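Local atomic coordinates of triabin (PDB entry 1AVG), a protein that inhibits thrombin through a non-covalent one-to-one complex, blocking fibrin formation and platelet aggregation while barely suppressing the enzyme's amidolytic activity. Residues S100-Y103 / D104-L108. Residues are numbered along the deposited sequence; the frame is centred on the assembly and turned at random.
Sequences SVSY and DNFAL
Ser100 and Leu108 form an antiparallel hydrogen-bonded pair near the turn end of the hairpin formed by strands 92-101 and 106-115 of the calycin barrel. Leu108 N gives the firm bond, 2.7 Å to Ser100 O, while the return bond from Ser100 N to Leu108 O is weak at 3.4 Å. The serine's small hydroxyl suits a face turned to another protein: Ser100 OG bonds to the backbone and a polar side chain of that chain. Val101 and Ala107 follow as a non-hydrogen-bonded pair, their side chains on the sheet face lined by Met12, Phe15 and Phe20. Val101 CB makes an apolar contact with Ala107 CB at 3.4 Å, and CG2, set anti to the backbone N, runs alongside the same methyl; alanine's single methyl leaves room for the branched valine on this face.

At Ser102 the pairing slips into a classic beta bulge, with Asn105 and Phe106 both opposite one residue. Ser102 N donates an almost straight bond (174°) to Phe106 O, 2.9 Å away. Ser102 O closes the type I turn by accepting Asn105 N at 2.8 Å, the donor standing above the carbonyl plane. A chi1 of 49° puts Ser102 OG between its backbone N and carbonyl carbon, 3.0 Å from Phe106 O, a possible bond left unsettled because the proton has another acceptor within reach. A hydroxyl also suits the place because it bonds weakly to a polar side chain of the other protein. The Tyr103 ring lies against Met12 and helix 17-20, at Glu19 and Phe20, with OH hydrogen-bonded to Lys16 N.

Opposite faces thus do different chemistry: Val101 and Ala107 pack apolar groups within triabin, while Ser100, Ser102, Phe106 and Leu108 meet the other protein, Phe106 ring against ring, on a turn held chiefly by backbone bonds.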
loop_
_atom_site.group_PDB
_atom_site.type_symbol
_atom_site.label_atom_id
_atom_site.label_comp_id
_atom_site.label_asym_id
_atom_site.label_seq_id
_atom_site.Cartn_x
_atom_site.Cartn_y
_atom_site.Cartn_z
ATOM N N SER C 100 13.536 -6.426 3.766
ATOM C CA SER C 100 13.451 -5.897 2.408
ATOM C C SER C 100 14.345 -4.677 2.364
ATOM O O SER C 100 14.274 -3.833 3.249
ATOM C CB SER C 100 12.010 -5.466 2.114
ATOM O OG SER C 100 11.890 -4.745 0.898
ATOM N N VAL C 101 15.142 -4.550 1.315
ATOM C CA VAL C 101 16.054 -3.428 1.213
ATOM C C VAL C 101 16.469 -3.054 -0.201
ATOM O O VAL C 101 16.645 -3.906 -1.064
ATOM C CB VAL C 101 17.352 -3.662 2.107
ATOM C CG1 VAL C 101 17.783 -5.105 2.076
ATOM C CG2 VAL C 101 18.518 -2.776 1.651
ATOM N N SER C 102 16.533 -1.756 -0.444
ATOM C CA SER C 102 16.992 -1.236 -1.704
ATOM C C SER C 102 18.154 -0.412 -1.197
ATOM O O SER C 102 17.971 0.657 -0.621
ATOM C CB SER C 102 15.940 -0.355 -2.361
ATOM O OG SER C 102 15.441 0.602 -1.449
ATOM N N TYR C 103 19.352 -0.947 -1.364
ATOM C CA TYR C 103 20.577 -0.306 -0.897
ATOM C C TYR C 103 20.763 1.172 -1.234
ATOM O O TYR C 103 21.675 1.805 -0.716
ATOM C CB TYR C 103 21.787 -1.094 -1.391
ATOM C CG TYR C 103 21.625 -2.585 -1.265
ATOM C CD1 TYR C 103 21.624 -3.203 -0.025
ATOM C CD2 TYR C 103 21.431 -3.374 -2.392
ATOM C CE1 TYR C 103 21.423 -4.577 0.093
ATOM C CE2 TYR C 103 21.232 -4.748 -2.290
ATOM C CZ TYR C 103 21.226 -5.341 -1.047
ATOM O OH TYR C 103 21.000 -6.691 -0.941
ATOM N N ASP C 104 19.898 1.732 -2.070
ATOM C CA ASP C 104 20.028 3.135 -2.448
ATOM C C ASP C 104 18.805 3.964 -2.097
ATOM O O ASP C 104 18.750 5.151 -2.409
ATOM C CB ASP C 104 20.312 3.262 -3.950
ATOM C CG ASP C 104 19.212 2.661 -4.817
ATOM O OD1 ASP C 104 18.586 1.655 -4.406
ATOM O OD2 ASP C 104 18.979 3.191 -5.924
ATOM N N ASN C 105 17.844 3.351 -1.415
ATOM C CA ASN C 105 16.617 4.038 -1.055
ATOM C C ASN C 105 16.263 3.846 0.420
ATOM O O ASN C 105 16.530 4.728 1.239
ATOM C CB ASN C 105 15.490 3.541 -1.963
ATOM C CG ASN C 105 14.188 4.277 -1.750
ATOM O OD1 ASN C 105 14.161 5.432 -1.319
ATOM N ND2 ASN C 105 13.090 3.602 -2.046
ATOM N N PHE C 106 15.681 2.700 0.766
ATOM C CA PHE C 106 15.313 2.429 2.149
ATOM C C PHE C 106 15.415 0.940 2.434
ATOM O O PHE C 106 15.549 0.134 1.512
ATOM C CB PHE C 106 13.897 2.951 2.458
ATOM C CG PHE C 106 12.781 2.083 1.920
ATOM C CD1 PHE C 106 12.301 0.997 2.656
ATOM C CD2 PHE C 106 12.208 2.353 0.686
ATOM C CE1 PHE C 106 11.275 0.199 2.172
ATOM C CE2 PHE C 106 11.180 1.556 0.198
ATOM C CZ PHE C 106 10.715 0.478 0.943
ATOM N N ALA C 107 15.340 0.571 3.708
ATOM C CA ALA C 107 15.436 -0.826 4.103
ATOM C C ALA C 107 14.607 -1.097 5.335
ATOM O O ALA C 107 14.710 -0.369 6.321
ATOM C CB ALA C 107 16.884 -1.181 4.380
ATOM N N LEU C 108 13.762 -2.119 5.258
ATOM C CA LEU C 108 12.921 -2.529 6.374
ATOM C C LEU C 108 13.790 -3.569 7.079
ATOM O O LEU C 108 14.360 -4.439 6.421
ATOM C CB LEU C 108 11.624 -3.144 5.846
ATOM C CG LEU C 108 10.391 -3.309 6.749
ATOM C CD1 LEU C 108 9.997 -4.772 6.836
ATOM C CD2 LEU C 108 10.601 -2.713 8.139
#